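Local coordinates for protein endo-pectate lyase (Erwinia chrysanthemi, PDB 3B4N) that probably depolymerises both polygalacturonate and methyl-esterified pectins by calcium-dependent eliminative cleavage within the chain, at residues Gly248-Ser253 against Leu266-Ala271; Ser279-Asn284 against Ala291-Leu296; Leu296-Lys299 against Lys305-Val308. All blocks are in the same frame, centred on the assembly; numbering follows the deposited sequence.

Contact 1: Gly248-Ser253 against Leu266-Ala271; sequences GKLWRS and LTVTSA
L266 lies flat over one face of the W251 indole, and this overlap carries most of the contact. Its CB sits almost above the centre of the six-membered ring, 3.6 Å from the centroid and only 8° off the ring normal, which makes it a CH-pi contact. The rest of the leucine follows the ring instead of rising from it: CD1 moves over the five-membered part, 3.8 Å from W251 CG, while CD2 stays on the benzo side, 3.7 Å from W251 CE3. The two side chains thus run in nearly opposite senses, each passing the other along its length. On the opposite face of the indole the backbone N of S253 lies over the ring, towards its rim. Rotation within the ring plane is restrained by the pyrrole N-H, since NE1 is hydrogen-bonded to ND1 of H228, whose ring meets the indole nearly at right angles.

Both segments belong to the right-handed parallel beta-helix, strands 246-253 and 264-268 facing each other across its interior. Further along, L250 and V268 cross obliquely. L250 puts CG anti to its backbone N (chi1 172°), carrying the isobutyl group inward until CD2 stands 4.2 Å from CG2 of V268. V268 packs beside I293 of the next coil, while L226 of the preceding coil touches both L250 and W251.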
loop_
_atom_site.group_PDB
_atom_site.type_symbol
_atom_site.label_atom_id
_atom_site.label_comp_id
_atom_site.label_asym_id
_atom_site.label_seq_id
_atom_site.Cartn_x
_atom_site.Cartn_y
_atom_site.Cartn_z
ATOM N N GLY A 248 -5.563 -9.324 -6.440
ATOM C CA GLY A 248 -6.974 -9.671 -6.431
ATOM C C GLY A 248 -7.758 -8.372 -6.339
ATOM O O GLY A 248 -8.472 -7.997 -7.266
ATOM N N LYS A 249 -7.639 -7.685 -5.207
ATOM C CA LYS A 249 -8.306 -6.402 -5.033
ATOM C C LYS A 249 -7.558 -5.568 -4.011
ATOM O O LYS A 249 -6.792 -6.094 -3.206
ATOM C CB LYS A 249 -9.773 -6.579 -4.618
ATOM C CG LYS A 249 -10.003 -7.364 -3.365
ATOM C CD LYS A 249 -11.493 -7.338 -2.968
ATOM C CE LYS A 249 -12.394 -8.006 -4.005
ATOM N NZ LYS A 249 -12.163 -9.478 -4.126
ATOM N N LEU A 250 -7.758 -4.257 -4.060
ATOM C CA LEU A 250 -7.083 -3.366 -3.131
ATOM C C LEU A 250 -7.680 -3.412 -1.736
ATOM O O LEU A 250 -6.949 -3.511 -0.751
ATOM C CB LEU A 250 -7.140 -1.927 -3.653
ATOM C CG LEU A 250 -6.644 -0.819 -2.713
ATOM C CD1 LEU A 250 -5.164 -1.010 -2.379
ATOM C CD2 LEU A 250 -6.886 0.527 -3.376
ATOM N N TRP A 251 -9.005 -3.369 -1.649
ATOM C CA TRP A 251 -9.669 -3.328 -0.348
ATOM C C TRP A 251 -10.983 -4.064 -0.360
ATOM O O TRP A 251 -11.750 -3.979 -1.324
ATOM C CB TRP A 251 -9.911 -1.861 0.028
ATOM C CG TRP A 251 -10.746 -1.606 1.251
ATOM C CD1 TRP A 251 -10.296 -1.405 2.532
ATOM C CD2 TRP A 251 -12.160 -1.390 1.286
ATOM N NE1 TRP A 251 -11.347 -1.061 3.354
ATOM C CE2 TRP A 251 -12.502 -1.042 2.613
ATOM C CE3 TRP A 251 -13.173 -1.448 0.319
ATOM C CZ2 TRP A 251 -13.815 -0.752 2.999
ATOM C CZ3 TRP A 251 -14.480 -1.159 0.704
ATOM C CH2 TRP A 251 -14.787 -0.816 2.033
ATOM N N ARG A 252 -11.236 -4.795 0.717
ATOM C CA ARG A 252 -12.486 -5.516 0.858
ATOM C C ARG A 252 -13.056 -5.356 2.257
ATOM O O ARG A 252 -12.374 -5.603 3.259
ATOM C CB ARG A 252 -12.290 -7.007 0.576
ATOM C CG ARG A 252 -13.580 -7.838 0.624
ATOM C CD ARG A 252 -14.621 -7.348 -0.393
ATOM N NE ARG A 252 -15.650 -8.357 -0.670
ATOM C CZ ARG A 252 -16.902 -8.319 -0.221
ATOM N NH1 ARG A 252 -17.754 -9.293 -0.539
ATOM N NH2 ARG A 252 -17.315 -7.312 0.536
ATOM N N SER A 253 -14.297 -4.899 2.321
ATOM C CA SER A 253 -15.001 -4.816 3.591
ATOM C C SER A 253 -15.353 -6.289 3.796
ATOM O O SER A 253 -15.938 -6.908 2.914
ATOM C CB SER A 253 -16.280 -4.007 3.436
ATOM O OG SER A 253 -17.086 -4.136 4.593
ATOM N N LEU A 266 -13.817 3.296 2.960
ATOM C CA LEU A 266 -12.543 3.332 2.264
ATOM C C LEU A 266 -12.413 4.731 1.668
ATOM O O LEU A 266 -13.354 5.245 1.056
ATOM C CB LEU A 266 -12.485 2.299 1.138
ATOM C CG LEU A 266 -11.277 2.465 0.202
ATOM C CD1 LEU A 266 -9.993 2.109 0.952
ATOM C CD2 LEU A 266 -11.446 1.586 -1.031
ATOM N N THR A 267 -11.259 5.350 1.870
ATOM C CA THR A 267 -10.976 6.666 1.303
ATOM C C THR A 267 -9.662 6.549 0.547
ATOM O O THR A 267 -8.610 6.412 1.165
ATOM C CB THR A 267 -10.793 7.743 2.384
ATOM O OG1 THR A 267 -11.986 7.840 3.167
ATOM C CG2 THR A 267 -10.506 9.104 1.740
ATOM N N VAL A 268 -9.730 6.565 -0.779
ATOM C CA VAL A 268 -8.532 6.514 -1.605
ATOM C C VAL A 268 -8.353 7.882 -2.255
ATOM O O VAL A 268 -9.266 8.381 -2.922
ATOM C CB VAL A 268 -8.638 5.459 -2.737
ATOM C CG1 VAL A 268 -7.394 5.525 -3.632
ATOM C CG2 VAL A 268 -8.770 4.071 -2.150
ATOM N N THR A 269 -7.186 8.489 -2.069
ATOM C CA THR A 269 -6.915 9.787 -2.681
ATOM C C THR A 269 -5.746 9.731 -3.662
ATOM O O THR A 269 -5.607 10.612 -4.501
ATOM C CB THR A 269 -6.595 10.870 -1.640
ATOM O OG1 THR A 269 -5.390 10.522 -0.953
ATOM C CG2 THR A 269 -7.738 11.017 -0.638
ATOM N N SER A 270 -4.898 8.715 -3.549
ATOM C CA SER A 270 -3.757 8.570 -4.451
ATOM C C SER A 270 -3.177 7.163 -4.370
ATOM O O SER A 270 -2.631 6.759 -3.333
ATOM C CB SER A 270 -2.672 9.592 -4.103
ATOM O OG SER A 270 -1.556 9.455 -4.971
ATOM N N ALA A 271 -3.281 6.429 -5.471
ATOM C CA ALA A 271 -2.764 5.070 -5.542
ATOM C C ALA A 271 -2.542 4.709 -6.996
ATOM O O ALA A 271 -3.184 5.269 -7.889
ATOM C CB ALA A 271 -3.739 4.091 -4.895
#

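Contact 2: Ser279-Asn284 against Ala291-Leu296; sequences SIAGVN and ATISGL
V283 and A291 meet through small groups and give the tightest apolar approach here: CG1 of the valine stands 3.7 Å from CB of A291. With chi1 at -65°, that branch lies opposite the valine's own carbonyl carbon and is directed at the alanine; it also comes within 3.9 Å of the A291 backbone N. A281 adds two more contacts through its CB, which is 4.3 Å from CB of A291 and 4.2 Å from CD1 of I293, resting between the two residues that point inward from the facing strand.

The larger branched chains carry the contact further along the strands. I293 is extended about CB-CG1 (chi2 171°), which brings its terminal methyl up to the opposite strand, where CD1 reaches CG2 of I280 at 4.3 Å as well as the alanine. I280 and L296 approach tip to tip. The leucine presents a single methyl, CD2, 3.9 Å from CG1 of I280, and the same methyl also lies close to CG2 and CD1, so that it touches both branches of the isoleucine.

No hydrogen bond joins the two segments; backbone polar groups are used along the stack instead. I280 and G282 pair with W251 on one side, and A281 with V308 and E310 on the other. The N-to-C directions of strands 281-284 and 291-293 differ by 149°, and their axes come no nearer than 8.9 Å, which is a side-chain-filled separation and not a sheet pairing. Strands of one coil running nearly opposite ways on facing walls, their aliphatic side chains meeting between them, are characteristic of the interior of a parallel beta-helix.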
loop_
_atom_site.group_PDB
_atom_site.type_symbol
_atom_site.label_atom_id
_atom_site.label_comp_id
_atom_site.label_asym_id
_atom_site.label_seq_id
_atom_site.Cartn_x
_atom_site.Cartn_y
_atom_site.Cartn_z
ATOM N N SER A 279 -10.185 -6.302 -9.300
ATOM C CA SER A 279 -11.108 -5.217 -8.981
ATOM C C SER A 279 -10.434 -4.362 -7.923
ATOM O O SER A 279 -9.435 -4.774 -7.338
ATOM C CB SER A 279 -12.448 -5.747 -8.458
ATOM O OG SER A 279 -12.282 -6.507 -7.281
ATOM N N ILE A 280 -10.967 -3.176 -7.669
ATOM C CA ILE A 280 -10.349 -2.304 -6.687
ATOM C C ILE A 280 -10.958 -2.407 -5.287
ATOM O O ILE A 280 -10.256 -2.745 -4.331
ATOM C CB ILE A 280 -10.389 -0.828 -7.173
ATOM C CG1 ILE A 280 -9.639 -0.699 -8.503
ATOM C CG2 ILE A 280 -9.760 0.090 -6.133
ATOM C CD1 ILE A 280 -8.164 -1.050 -8.424
ATOM N N ALA A 281 -12.260 -2.161 -5.175
ATOM C CA ALA A 281 -12.932 -2.166 -3.882
ATOM C C ALA A 281 -14.233 -2.941 -3.872
ATOM O O ALA A 281 -14.960 -2.959 -4.861
ATOM C CB ALA A 281 -13.208 -0.735 -3.462
ATOM N N GLY A 282 -14.518 -3.557 -2.729
ATOM C CA GLY A 282 -15.748 -4.307 -2.549
ATOM C C GLY A 282 -16.456 -3.830 -1.292
ATOM O O GLY A 282 -15.950 -4.012 -0.178
ATOM N N VAL A 283 -17.622 -3.218 -1.470
ATOM C CA VAL A 283 -18.412 -2.697 -0.356
ATOM C C VAL A 283 -19.656 -3.536 -0.117
ATOM O O VAL A 283 -20.248 -4.063 -1.060
ATOM C CB VAL A 283 -18.874 -1.223 -0.611
ATOM C CG1 VAL A 283 -17.670 -0.295 -0.662
ATOM C CG2 VAL A 283 -19.674 -1.126 -1.903
ATOM N N ASN A 284 -20.033 -3.683 1.150
ATOM C CA ASN A 284 -21.266 -4.404 1.483
ATOM C C ASN A 284 -22.289 -3.279 1.578
ATOM O O ASN A 284 -22.378 -2.589 2.601
ATOM C CB ASN A 284 -21.146 -5.107 2.836
ATOM C CG ASN A 284 -20.088 -6.167 2.844
ATOM O OD1 ASN A 284 -19.943 -6.924 1.882
ATOM N ND2 ASN A 284 -19.341 -6.243 3.939
ATOM N N ALA A 291 -17.201 3.531 -0.282
ATOM C CA ALA A 291 -15.843 3.665 -0.806
ATOM C C ALA A 291 -15.793 4.989 -1.550
ATOM O O ALA A 291 -16.564 5.210 -2.472
ATOM C CB ALA A 291 -15.521 2.530 -1.756
ATOM N N THR A 292 -14.891 5.872 -1.135
ATOM C CA THR A 292 -14.727 7.181 -1.763
ATOM C C THR A 292 -13.358 7.123 -2.429
ATOM O O THR A 292 -12.338 7.087 -1.747
ATOM C CB THR A 292 -14.807 8.281 -0.694
ATOM O OG1 THR A 292 -16.104 8.230 -0.077
ATOM C CG2 THR A 292 -14.601 9.656 -1.307
ATOM N N ILE A 293 -13.355 7.131 -3.761
ATOM C CA ILE A 293 -12.135 6.964 -4.551
ATOM C C ILE A 293 -11.844 8.019 -5.618
ATOM O O ILE A 293 -12.721 8.373 -6.406
ATOM C CB ILE A 293 -12.188 5.599 -5.292
ATOM C CG1 ILE A 293 -12.342 4.464 -4.287
ATOM C CG2 ILE A 293 -10.946 5.394 -6.149
ATOM C CD1 ILE A 293 -12.623 3.122 -4.936
ATOM N N SER A 294 -10.594 8.479 -5.652
ATOM C CA SER A 294 -10.111 9.433 -6.646
ATOM C C SER A 294 -8.586 9.353 -6.638
ATOM O O SER A 294 -7.994 8.780 -5.717
ATOM C CB SER A 294 -10.582 10.862 -6.330
ATOM O OG SER A 294 -10.078 11.340 -5.094
ATOM N N GLY A 295 -7.957 9.908 -7.668
ATOM C CA GLY A 295 -6.508 9.872 -7.750
ATOM C C GLY A 295 -5.963 8.479 -8.001
ATOM O O GLY A 295 -4.808 8.199 -7.676
ATOM N N LEU A 296 -6.786 7.614 -8.585
ATOM C CA LEU A 296 -6.387 6.238 -8.864
ATOM C C LEU A 296 -5.897 6.075 -10.294
ATOM O O LEU A 296 -6.604 6.406 -11.241
ATOM C CB LEU A 296 -7.565 5.296 -8.614
ATOM C CG LEU A 296 -7.355 3.807 -8.899
ATOM C CD1 LEU A 296 -6.288 3.225 -7.983
ATOM C CD2 LEU A 296 -8.674 3.086 -8.675
#

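Contact 3: Leu296-Lys299 against Lys305-Val308; sequences LKIK and KPPV
I298 and P306 bury more surface than any other residues of this contact, and they meet where one coil of the parallel beta-helix hands over to the next: strand 296-298 ends a wall, and the loop 305-308 returns the chain towards strand 309-313. With chi1 at -62°, measured to CG1, the CG2 branch of I298 is left anti to the backbone N, and this branch makes the closest approach, 3.9 Å to CD of P306. The two side chains meet tip to tip. The longer branch of the isoleucine is extended (chi2 171°), with CD1 4.2 Å from CG of P306, so both branches approach the CG-CD bond of the pyrrolidine.

The peptide bond between K305 and P306 is cis. It bends the chain sharply just before the ring, while the lysine side chain leads away from the strand. P306 is only partly buried, and its further neighbours, I277 and Y301, place it at the margin of the hydrophobic interior.

V308, by contrast, is buried. Its CG1 lies anti to the backbone N (chi1 178°) and is directed at L296, the two side chains reaching towards each other tip to tip. The leucine uses the methyl that also touches I280, so one carbon serves both partners. W329 and V341 add to the apolar surroundings of the valine.

Nothing polar passes between the two segments. The strand's backbone bonds run to A271 and V273 on one side and to G340 and S342 on the other, while the N of V308 is hydrogen-bonded to OE2 of E327. At the apolar meeting point, CD2 of L296 stands 4.1 Å from CG1 of V308.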
loop_
_atom_site.group_PDB
_atom_site.type_symbol
_atom_site.label_atom_id
_atom_site.label_comp_id
_atom_site.label_asym_id
_atom_site.label_seq_id
_atom_site.Cartn_x
_atom_site.Cartn_y
_atom_site.Cartn_z
ATOM N N LEU A 296 -6.786 7.614 -8.585
ATOM C CA LEU A 296 -6.387 6.238 -8.864
ATOM C C LEU A 296 -5.897 6.075 -10.294
ATOM O O LEU A 296 -6.604 6.406 -11.241
ATOM C CB LEU A 296 -7.565 5.296 -8.614
ATOM C CG LEU A 296 -7.355 3.807 -8.899
ATOM C CD1 LEU A 296 -6.288 3.225 -7.983
ATOM C CD2 LEU A 296 -8.674 3.086 -8.675
ATOM N N LYS A 297 -4.679 5.571 -10.443
ATOM C CA LYS A 297 -4.082 5.361 -11.758
ATOM C C LYS A 297 -3.891 3.870 -11.964
ATOM O O LYS A 297 -3.373 3.173 -11.095
ATOM C CB LYS A 297 -2.739 6.090 -11.854
ATOM C CG LYS A 297 -2.863 7.599 -11.697
ATOM C CD LYS A 297 -1.514 8.289 -11.771
ATOM C CE LYS A 297 -1.668 9.788 -11.569
ATOM N NZ LYS A 297 -0.354 10.488 -11.560
ATOM N N ILE A 298 -4.325 3.366 -13.111
ATOM C CA ILE A 298 -4.217 1.945 -13.380
ATOM C C ILE A 298 -3.602 1.683 -14.749
ATOM O O ILE A 298 -4.018 2.260 -15.755
ATOM C CB ILE A 298 -5.612 1.276 -13.300
ATOM C CG1 ILE A 298 -6.179 1.435 -11.878
ATOM C CG2 ILE A 298 -5.499 -0.203 -13.676
ATOM C CD1 ILE A 298 -7.634 0.998 -11.728
ATOM N N LYS A 299 -2.605 0.809 -14.777
ATOM C CA LYS A 299 -1.934 0.465 -16.026
ATOM C C LYS A 299 -2.952 0.006 -17.072
ATOM O O LYS A 299 -3.764 -0.886 -16.818
ATOM C CB LYS A 299 -0.910 -0.640 -15.771
ATOM C CG LYS A 299 -0.251 -1.202 -17.021
ATOM C CD LYS A 299 0.707 -2.320 -16.652
ATOM C CE LYS A 299 1.276 -2.998 -17.886
ATOM N NZ LYS A 299 2.120 -4.167 -17.517
ATOM N N LYS A 305 -12.316 -2.727 -16.961
ATOM C CA LYS A 305 -11.091 -3.512 -17.009
ATOM C C LYS A 305 -9.958 -2.737 -16.339
ATOM O O LYS A 305 -9.174 -2.049 -16.997
ATOM C CB LYS A 305 -10.727 -3.832 -18.460
ATOM C CG LYS A 305 -11.742 -4.723 -19.163
ATOM C CD LYS A 305 -11.398 -4.924 -20.635
ATOM C CE LYS A 305 -12.453 -5.774 -21.332
ATOM N NZ LYS A 305 -12.170 -5.945 -22.785
ATOM N N PRO A 306 -9.845 -2.860 -15.011
ATOM C CA PRO A 306 -10.710 -3.675 -14.155
ATOM C C PRO A 306 -11.858 -2.881 -13.553
ATOM O O PRO A 306 -11.859 -1.656 -13.583
ATOM C CB PRO A 306 -9.752 -4.124 -13.068
ATOM C CG PRO A 306 -8.982 -2.848 -12.822
ATOM C CD PRO A 306 -8.712 -2.318 -14.239
ATOM N N PRO A 307 -12.877 -3.581 -13.031
ATOM C CA PRO A 307 -13.990 -2.863 -12.410
ATOM C C PRO A 307 -13.375 -2.201 -11.173
ATOM O O PRO A 307 -12.470 -2.767 -10.547
ATOM C CB PRO A 307 -14.983 -3.978 -12.068
ATOM C CG PRO A 307 -14.155 -5.215 -12.022
ATOM C CD PRO A 307 -13.146 -5.026 -13.115
ATOM N N VAL A 308 -13.833 -1.006 -10.828
ATOM C CA VAL A 308 -13.263 -0.304 -9.685
ATOM C C VAL A 308 -14.037 -0.601 -8.404
ATOM O O VAL A 308 -13.577 -1.387 -7.575
ATOM C CB VAL A 308 -13.178 1.211 -9.996
ATOM C CG1 VAL A 308 -12.632 1.982 -8.804
ATOM C CG2 VAL A 308 -12.266 1.409 -11.209
#

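Overall arrangement
The three contacts follow one another along the chain and through the stacked coils of the beta-helix. Contacts 1 and 2 have centres about 5 Å apart and are joined by probable hydrogen bonds between backbones: L266 O to T292 N is 2.7 Å, and V268 N to T292 O is 2.8 Å. Contact 3 shares L296 with contact 2, and its V308 O accepts a probable bond from A281 N at 2.8 Å. A271 of contact 1 likewise pairs with K297 of contact 3. Contact 1 lies nearest the metals: the L250 side chain is about 8 Å from that of the calcium ligand I192, and the W251 side chain about 12 Å from a zinc ion. Contacts 2 and 3 lie away from these sites.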